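Local coordinates for intracellular protein transport protein USO1 (Saccharomyces cerevisiae S288c, PDB 6LSU) that is required for protein transport from the endoplasmic reticulum to the Golgi, its armadillo-repeat globular head sitting on a long coiled-coil tail in the full-length homodimeric tether, at residues A[152-155]-A[156-159]; A[297-301]-A[302-306]; A[643-646]-A[647-651]. All coordinates share one frame; numbering follows the deposited sequence.

Contact 1. Residues A[152-155]-A[156-159]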
loop_
_atom_site.group_PDB
_atom_site.type_symbol
_atom_site.label_atom_id
_atom_site.label_comp_id
_atom_site.label_asym_id
_atom_site.label_seq_id
_atom_site.Cartn_x
_atom_site.Cartn_y
_atom_site.Cartn_z
ATOM N N VAL A 152 2.620 -3.588 -37.483
ATOM C CA VAL A 152 1.633 -4.556 -36.936
ATOM C C VAL A 152 1.493 -5.735 -37.912
ATOM O O VAL A 152 1.502 -6.882 -37.465
ATOM C CB VAL A 152 0.310 -3.868 -36.648
ATOM C CG1 VAL A 152 -0.750 -4.906 -36.311
ATOM C CG2 VAL A 152 0.497 -2.845 -35.539
ATOM N N GLU A 153 1.481 -5.465 -39.221
ATOM C CA GLU A 153 1.258 -6.512 -40.258
ATOM C C GLU A 153 2.461 -7.454 -40.283
ATOM O O GLU A 153 2.217 -8.636 -40.541
ATOM C CB GLU A 153 0.927 -5.895 -41.619
ATOM C CG GLU A 153 -0.282 -6.544 -42.288
ATOM C CD GLU A 153 -1.615 -6.329 -41.571
ATOM O OE1 GLU A 153 -2.303 -7.348 -41.257
ATOM O OE2 GLU A 153 -1.970 -5.148 -41.330
ATOM N N PHE A 154 3.669 -6.981 -39.927
ATOM C CA PHE A 154 4.903 -7.804 -39.772
ATOM C C PHE A 154 4.745 -8.978 -38.776
ATOM O O PHE A 154 5.535 -9.949 -38.852
ATOM C CB PHE A 154 6.092 -6.948 -39.320
ATOM C CG PHE A 154 6.708 -6.082 -40.391
ATOM C CD1 PHE A 154 6.478 -6.330 -41.742
ATOM C CD2 PHE A 154 7.587 -5.066 -40.052
ATOM C CE1 PHE A 154 7.055 -5.528 -42.714
ATOM C CE2 PHE A 154 8.188 -4.288 -41.034
ATOM C CZ PHE A 154 7.909 -4.512 -42.366
ATOM N N TRP A 155 3.806 -8.921 -37.829
ATOM C CA TRP A 155 3.583 -10.044 -36.883
ATOM C C TRP A 155 3.027 -11.274 -37.615
ATOM O O TRP A 155 3.028 -12.356 -37.024
ATOM C CB TRP A 155 2.700 -9.627 -35.698
ATOM C CG TRP A 155 3.400 -8.705 -34.743
ATOM C CD1 TRP A 155 4.752 -8.661 -34.483
ATOM C CD2 TRP A 155 2.805 -7.643 -33.978
ATOM N NE1 TRP A 155 5.018 -7.666 -33.572
ATOM C CE2 TRP A 155 3.839 -7.044 -33.223
ATOM C CE3 TRP A 155 1.509 -7.164 -33.821
ATOM C CZ2 TRP A 155 3.609 -5.984 -32.342
ATOM C CZ3 TRP A 155 1.270 -6.136 -32.925
ATOM C CH2 TRP A 155 2.312 -5.537 -32.208
ATOM N N GLU A 156 2.559 -11.128 -38.854
ATOM C CA GLU A 156 2.090 -12.276 -39.679
ATOM C C GLU A 156 3.309 -12.930 -40.357
ATOM O O GLU A 156 3.264 -14.115 -40.626
ATOM C CB GLU A 156 1.035 -11.831 -40.702
ATOM C CG GLU A 156 -0.066 -10.938 -40.155
ATOM C CD GLU A 156 -0.770 -11.477 -38.913
ATOM O OE1 GLU A 156 -0.825 -12.734 -38.758
ATOM O OE2 GLU A 156 -1.266 -10.640 -38.068
ATOM N N ILE A 157 4.391 -12.210 -40.607
ATOM C CA ILE A 157 5.633 -12.818 -41.174
ATOM C C ILE A 157 6.029 -13.989 -40.283
ATOM O O ILE A 157 5.911 -13.885 -39.067
ATOM C CB ILE A 157 6.788 -11.808 -41.316
ATOM C CG1 ILE A 157 6.415 -10.665 -42.260
ATOM C CG2 ILE A 157 8.058 -12.515 -41.766
ATOM C CD1 ILE A 157 7.552 -9.672 -42.533
ATOM N N ASP A 158 6.511 -15.051 -40.914
ATOM C CA ASP A 158 6.871 -16.342 -40.287
ATOM C C ASP A 158 8.369 -16.278 -39.954
ATOM O O ASP A 158 9.105 -17.219 -40.300
ATOM C CB ASP A 158 6.443 -17.485 -41.213
ATOM C CG ASP A 158 6.924 -18.836 -40.731
ATOM O OD1 ASP A 158 6.333 -19.327 -39.740
ATOM O OD2 ASP A 158 7.924 -19.361 -41.323
ATOM N N ASN A 159 8.796 -15.182 -39.322
ATOM C CA ASN A 159 10.220 -14.919 -38.977
ATOM C C ASN A 159 10.321 -14.444 -37.506
ATOM O O ASN A 159 9.766 -13.362 -37.196
ATOM C CB ASN A 159 10.833 -13.943 -39.979
ATOM C CG ASN A 159 12.334 -13.830 -39.830
ATOM O OD1 ASN A 159 12.833 -13.630 -38.722
ATOM N ND2 ASN A 159 13.052 -13.919 -40.941
#
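Phe154 and Ile157 make the apolar part of this turn: their side chains run side by side, and CD1 of Ile157 reaches CD1 of Phe154 at 3.6 Å, approaching the ring obliquely. Ile157 CG1 lies beside its own backbone N (chi1 -61°) and the chain then extends, which carries the terminal methyl to the ring. Phe154 packs on Val81 of helix 78-91 and on Thr166 of helix 160-174. The Trp155 indole turns off from residues 156-159, with Val152 CA on one face near its rim, and is buried against Ile167 and Leu170 and, on helix 191-198, Met195 and Leu198.

Two i to i+3 backbone bonds tighten the turn. Glu156 N donates to Glu153 O over 3.0 Å with a fairly straight N-H (163°), though the donor stands well above the carbonyl plane. The next bond, Ile157 N to Phe154 O at 3.1 Å, is weak (132°).

On the exposed side Glu153 OE1 and Glu156 OE2 come within 4.7 Å, where the two carboxylates, if both charged, would probably repel each other mildly.

Past Ile157, Asp158 is the centre of an inverse gamma turn and Asn159 N-caps the following helix, its OD1 making a weak bond to Ile162 N. The arrangement is a tight interhelical turn within the second armadillo repeat, joining helix 145-154 to helix 160-174.

Contact 2. Residues A[297-301]-A[302-306]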
loop_
_atom_site.group_PDB
_atom_site.type_symbol
_atom_site.label_atom_id
_atom_site.label_comp_id
_atom_site.label_asym_id
_atom_site.label_seq_id
_atom_site.Cartn_x
_atom_site.Cartn_y
_atom_site.Cartn_z
ATOM N N PHE A 297 9.280 -22.639 1.888
ATOM C CA PHE A 297 9.320 -21.669 0.777
ATOM C C PHE A 297 10.505 -20.701 0.956
ATOM O O PHE A 297 10.754 -20.154 2.070
ATOM C CB PHE A 297 7.993 -20.941 0.674
ATOM C CG PHE A 297 7.885 -20.095 -0.567
ATOM C CD1 PHE A 297 7.425 -20.646 -1.763
ATOM C CD2 PHE A 297 8.265 -18.767 -0.547
ATOM C CE1 PHE A 297 7.248 -19.850 -2.879
ATOM C CE2 PHE A 297 8.137 -17.998 -1.682
ATOM C CZ PHE A 297 7.636 -18.529 -2.840
ATOM N N PHE A 298 11.267 -20.544 -0.139
ATOM C CA PHE A 298 12.491 -19.719 -0.180
ATOM C C PHE A 298 12.119 -18.312 -0.635
ATOM O O PHE A 298 11.495 -18.129 -1.678
ATOM C CB PHE A 298 13.549 -20.294 -1.101
ATOM C CG PHE A 298 14.717 -19.352 -1.203
ATOM C CD1 PHE A 298 15.502 -19.111 -0.088
ATOM C CD2 PHE A 298 14.974 -18.651 -2.377
ATOM C CE1 PHE A 298 16.573 -18.237 -0.167
ATOM C CE2 PHE A 298 16.009 -17.733 -2.437
ATOM C CZ PHE A 298 16.817 -17.547 -1.338
ATOM N N TRP A 299 12.442 -17.341 0.206
ATOM C CA TRP A 299 12.001 -15.938 0.080
ATOM C C TRP A 299 13.211 -15.134 -0.393
ATOM O O TRP A 299 14.321 -15.429 0.029
ATOM C CB TRP A 299 11.396 -15.421 1.384
ATOM C CG TRP A 299 9.957 -15.823 1.583
ATOM C CD1 TRP A 299 9.489 -16.707 2.506
ATOM C CD2 TRP A 299 8.794 -15.352 0.854
ATOM N NE1 TRP A 299 8.140 -16.793 2.421
ATOM C CE2 TRP A 299 7.681 -16.016 1.388
ATOM C CE3 TRP A 299 8.594 -14.496 -0.221
ATOM C CZ2 TRP A 299 6.380 -15.817 0.916
ATOM C CZ3 TRP A 299 7.319 -14.296 -0.708
ATOM C CH2 TRP A 299 6.228 -14.953 -0.148
ATOM N N ASN A 300 12.973 -14.270 -1.382
ATOM C CA ASN A 300 13.924 -13.292 -1.940
ATOM C C ASN A 300 13.105 -12.121 -2.454
ATOM O O ASN A 300 11.881 -12.223 -2.415
ATOM C CB ASN A 300 14.763 -13.920 -3.040
ATOM C CG ASN A 300 13.985 -14.286 -4.291
ATOM O OD1 ASN A 300 12.949 -13.682 -4.642
ATOM N ND2 ASN A 300 14.539 -15.230 -5.026
ATOM N N ASP A 301 13.775 -11.071 -2.891
ATOM C CA ASP A 301 13.174 -9.764 -3.221
ATOM C C ASP A 301 12.192 -9.950 -4.378
ATOM O O ASP A 301 11.144 -9.364 -4.384
ATOM C CB ASP A 301 14.285 -8.767 -3.548
ATOM C CG ASP A 301 14.956 -8.194 -2.317
ATOM O OD1 ASP A 301 14.229 -7.883 -1.359
ATOM O OD2 ASP A 301 16.175 -8.092 -2.303
ATOM N N GLN A 302 12.496 -10.818 -5.327
ATOM C CA GLN A 302 11.606 -11.009 -6.488
ATOM C C GLN A 302 10.293 -11.668 -6.028
ATOM O O GLN A 302 9.155 -11.205 -6.472
ATOM C CB GLN A 302 12.316 -11.794 -7.573
ATOM C CG GLN A 302 11.517 -11.875 -8.857
ATOM C CD GLN A 302 11.142 -10.495 -9.344
ATOM O OE1 GLN A 302 12.002 -9.727 -9.733
ATOM N NE2 GLN A 302 9.859 -10.163 -9.398
ATOM N N ARG A 303 10.397 -12.716 -5.192
ATOM C CA ARG A 303 9.158 -13.449 -4.783
ATOM C C ARG A 303 8.317 -12.571 -3.860
ATOM O O ARG A 303 7.086 -12.604 -3.987
ATOM C CB ARG A 303 9.536 -14.753 -4.117
ATOM C CG ARG A 303 10.383 -15.601 -5.051
ATOM C CD ARG A 303 11.006 -16.733 -4.345
ATOM N NE ARG A 303 11.627 -17.542 -5.351
ATOM C CZ ARG A 303 11.921 -18.802 -5.210
ATOM N NH1 ARG A 303 11.686 -19.401 -4.064
ATOM N NH2 ARG A 303 12.439 -19.435 -6.232
ATOM N N ILE A 304 8.970 -11.735 -3.053
ATOM C CA ILE A 304 8.292 -10.721 -2.187
ATOM C C ILE A 304 7.462 -9.772 -3.051
ATOM O O ILE A 304 6.259 -9.549 -2.732
ATOM C CB ILE A 304 9.295 -9.939 -1.318
ATOM C CG1 ILE A 304 9.808 -10.874 -0.202
ATOM C CG2 ILE A 304 8.675 -8.644 -0.756
ATOM C CD1 ILE A 304 11.005 -10.334 0.592
ATOM N N VAL A 305 8.094 -9.224 -4.100
ATOM C CA VAL A 305 7.431 -8.288 -5.049
ATOM C C VAL A 305 6.314 -9.028 -5.784
ATOM O O VAL A 305 5.287 -8.424 -5.965
ATOM C CB VAL A 305 8.434 -7.689 -6.045
ATOM C CG1 VAL A 305 7.744 -6.735 -7.052
ATOM C CG2 VAL A 305 9.569 -6.964 -5.346
ATOM N N ASN A 306 6.504 -10.294 -6.181
ATOM C CA ASN A 306 5.471 -11.028 -6.955
ATOM C C ASN A 306 4.262 -11.125 -6.010
ATOM O O ASN A 306 3.147 -10.722 -6.359
ATOM C CB ASN A 306 5.956 -12.373 -7.504
ATOM C CG ASN A 306 6.947 -12.257 -8.655
ATOM O OD1 ASN A 306 7.176 -11.185 -9.206
ATOM N ND2 ASN A 306 7.528 -13.394 -9.023
#
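Arg303 folds back along the residues that precede its helix, and the tight part of the contact is built round it and Asn300. The N-cap residue Asn300 accepts a bond from Arg303 N at its OD1, 2.8 Å long and nearly along the C=O axis; a chi1 of 67°, setting CG between the backbone N and the carbonyl carbon, turns the amide oxygen to the helix start. Asn300 O takes Ile304 N at 3.0 Å, and Asp301 O takes Val305 N at 3.1 Å.

From there the arginine chain runs extended until Arg303 NH1 donates to Phe298 O at 2.7 Å, the oxygen somewhat out of the guanidinium plane. Phe298 CD2 lies over one guanidinium face, while NH1 is at the edge of the phenyl ring, the two planes 74° apart. Arg303 CD lies 4.1 Å from Phe297 CZ, oblique to that ring. Trp299 CE3 meets Ile304 CG1 at 3.8 Å, a hydrophobic staple spanning the N-cap.

The packing slackens toward solvent: the Phe298 ring that meets the guanidinium is itself exposed, and the Asp301 carboxylate has a long, weak ion pair with Lys353.

Trp299 NE1 bonds to Asn349 O in the loop after helix 337-346, whereas Gln302 NE2 bonds Asn306 OD1 within the helix and Asn254 OD1 on helix 251-264, placing the start of helix 301-317 between that helix and the 349-353 loop.

Contact 3. Residues A[643-646]-A[647-651]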
loop_
_atom_site.group_PDB
_atom_site.type_symbol
_atom_site.label_atom_id
_atom_site.label_comp_id
_atom_site.label_asym_id
_atom_site.label_seq_id
_atom_site.Cartn_x
_atom_site.Cartn_y
_atom_site.Cartn_z
ATOM N N SER A 643 -22.645 17.887 39.283
ATOM C CA SER A 643 -21.370 17.127 39.194
ATOM C C SER A 643 -20.767 17.040 40.593
ATOM O O SER A 643 -20.726 18.056 41.291
ATOM C CB SER A 643 -20.337 17.722 38.256
ATOM O OG SER A 643 -20.896 18.259 37.072
ATOM N N PRO A 644 -20.172 15.882 40.970
ATOM C CA PRO A 644 -19.587 15.685 42.297
ATOM C C PRO A 644 -18.646 16.800 42.769
ATOM O O PRO A 644 -18.618 17.069 43.931
ATOM C CB PRO A 644 -18.805 14.373 42.139
ATOM C CG PRO A 644 -19.605 13.618 41.116
ATOM C CD PRO A 644 -19.986 14.695 40.123
ATOM N N PHE A 645 -17.874 17.377 41.860
ATOM C CA PHE A 645 -17.190 18.672 42.084
ATOM C C PHE A 645 -18.062 19.680 41.359
ATOM O O PHE A 645 -17.985 19.783 40.142
ATOM C CB PHE A 645 -15.736 18.586 41.618
ATOM C CG PHE A 645 -14.814 19.685 42.098
ATOM C CD1 PHE A 645 -15.254 20.982 42.310
ATOM C CD2 PHE A 645 -13.461 19.429 42.232
ATOM C CE1 PHE A 645 -14.355 21.982 42.657
ATOM C CE2 PHE A 645 -12.577 20.428 42.589
ATOM C CZ PHE A 645 -13.015 21.710 42.797
ATOM N N PRO A 646 -18.960 20.387 42.080
ATOM C CA PRO A 646 -19.918 21.294 41.456
ATOM C C PRO A 646 -19.232 22.281 40.523
ATOM O O PRO A 646 -18.113 22.618 40.829
ATOM C CB PRO A 646 -20.553 22.004 42.651
ATOM C CG PRO A 646 -20.530 20.919 43.693
ATOM C CD PRO A 646 -19.136 20.349 43.543
ATOM N N ARG A 647 -19.948 22.681 39.464
ATOM C CA ARG A 647 -19.434 23.502 38.334
ATOM C C ARG A 647 -18.774 24.762 38.901
ATOM O O ARG A 647 -17.584 24.950 38.659
ATOM C CB ARG A 647 -20.552 23.780 37.321
ATOM C CG ARG A 647 -20.161 24.727 36.197
ATOM C CD ARG A 647 -21.329 25.016 35.267
ATOM N NE ARG A 647 -20.914 25.707 34.052
ATOM C CZ ARG A 647 -20.306 25.134 33.020
ATOM N NH1 ARG A 647 -20.008 23.840 33.024
ATOM N NH2 ARG A 647 -19.993 25.872 31.977
ATOM N N LYS A 648 -19.508 25.579 39.647
ATOM C CA LYS A 648 -19.029 26.930 40.074
ATOM C C LYS A 648 -17.838 26.731 41.036
ATOM O O LYS A 648 -16.848 27.498 40.939
ATOM C CB LYS A 648 -20.185 27.774 40.636
ATOM C CG LYS A 648 -21.483 27.017 40.940
ATOM C CD LYS A 648 -22.553 27.825 41.655
ATOM C CE LYS A 648 -23.277 27.035 42.729
ATOM N NZ LYS A 648 -24.013 27.920 43.665
ATOM N N GLU A 649 -17.866 25.691 41.881
ATOM C CA GLU A 649 -16.727 25.387 42.792
ATOM C C GLU A 649 -15.499 25.001 41.945
ATOM O O GLU A 649 -14.372 25.457 42.242
ATOM C CB GLU A 649 -17.103 24.296 43.799
ATOM C CG GLU A 649 -16.626 24.616 45.203
ATOM C CD GLU A 649 -16.349 23.437 46.122
ATOM O OE1 GLU A 649 -16.592 22.274 45.712
ATOM O OE2 GLU A 649 -15.868 23.689 47.251
ATOM N N TYR A 650 -15.690 24.182 40.907
ATOM C CA TYR A 650 -14.584 23.674 40.041
ATOM C C TYR A 650 -14.078 24.795 39.129
ATOM O O TYR A 650 -12.869 24.854 38.892
ATOM C CB TYR A 650 -15.039 22.481 39.204
ATOM C CG TYR A 650 -13.993 21.944 38.259
ATOM C CD1 TYR A 650 -12.958 21.162 38.728
ATOM C CD2 TYR A 650 -14.059 22.175 36.899
ATOM C CE1 TYR A 650 -11.994 20.639 37.881
ATOM C CE2 TYR A 650 -13.089 21.693 36.048
ATOM C CZ TYR A 650 -12.061 20.902 36.530
ATOM O OH TYR A 650 -11.080 20.410 35.709
ATOM N N PHE A 651 -14.969 25.671 38.679
ATOM C CA PHE A 651 -14.634 26.895 37.908
ATOM C C PHE A 651 -13.690 27.799 38.695
ATOM O O PHE A 651 -12.667 28.219 38.104
ATOM C CB PHE A 651 -15.871 27.721 37.550
ATOM C CG PHE A 651 -15.510 28.990 36.820
ATOM C CD1 PHE A 651 -15.052 28.940 35.517
ATOM C CD2 PHE A 651 -15.610 30.230 37.434
ATOM C CE1 PHE A 651 -14.708 30.102 34.834
ATOM C CE2 PHE A 651 -15.266 31.392 36.755
ATOM C CZ PHE A 651 -14.816 31.329 35.455
#
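A hydrophobic staple marks the N-terminus of helix 647-658: Phe645, just before the N-cap residue Pro646, packs on Tyr650 in the first turn. Tyr650 N donates to Pro646 O at 2.9 Å, in the carbonyl plane.

The aromatic pair is T-shaped: the edge of Tyr650 meets the face of Phe645, centroids 5.2 Å apart and planes at 83°. Tyr650 CD1 stands over the centre of the Phe645 ring, and Tyr650 CB makes a CH-pi contact 3.9 Å from the Phe645 centroid. Phe645 CG is anti to the backbone N (chi1 -165°), which brings the ring across to the helix. On the exposed side Glu649 lies alongside Pro646, its OE1 3.9 Å from Pro646 CD.

Phe645 and Tyr650 both pack on Leu601 of helix 594-601. Phe645 also packs edge-to-face with Phe653 and makes a cation-pi contact with Lys604. With an alanine at Phe645, the Tyr650 edge would probably lose the face it leans on, opening a gap beside Leu601 and depriving Lys604 of its aromatic partner.

Tyr650 OH is bonded to Leu632 O, linking the pair to helix 622-637. Such contact between the residue before the N-cap and the fourth after it is the hydrophobic staple, here made by two aromatic rings.

How the contacts relate
Contacts 1, 2 and 3 are three helix-boundary turns met in series along the globular head, and none touches another. Contact 1, in the second armadillo repeat, and contact 2, in the fifth, are 37 Å apart between centres and about 24 Å between nearest atoms. Contact 3, near the end of the modelled chain, is 63 Å from contact 2 and 89 Å from contact 1, centre to centre, and lies across the chain's centre from both. Contact 1 finishes one helix and leads to the next, whereas contacts 2 and 3 both start helices. The separations are consistent with an elongated, largely helical head, contact 3 lying past the last of its ten armadillo repeats; no ligand or active site connects the three.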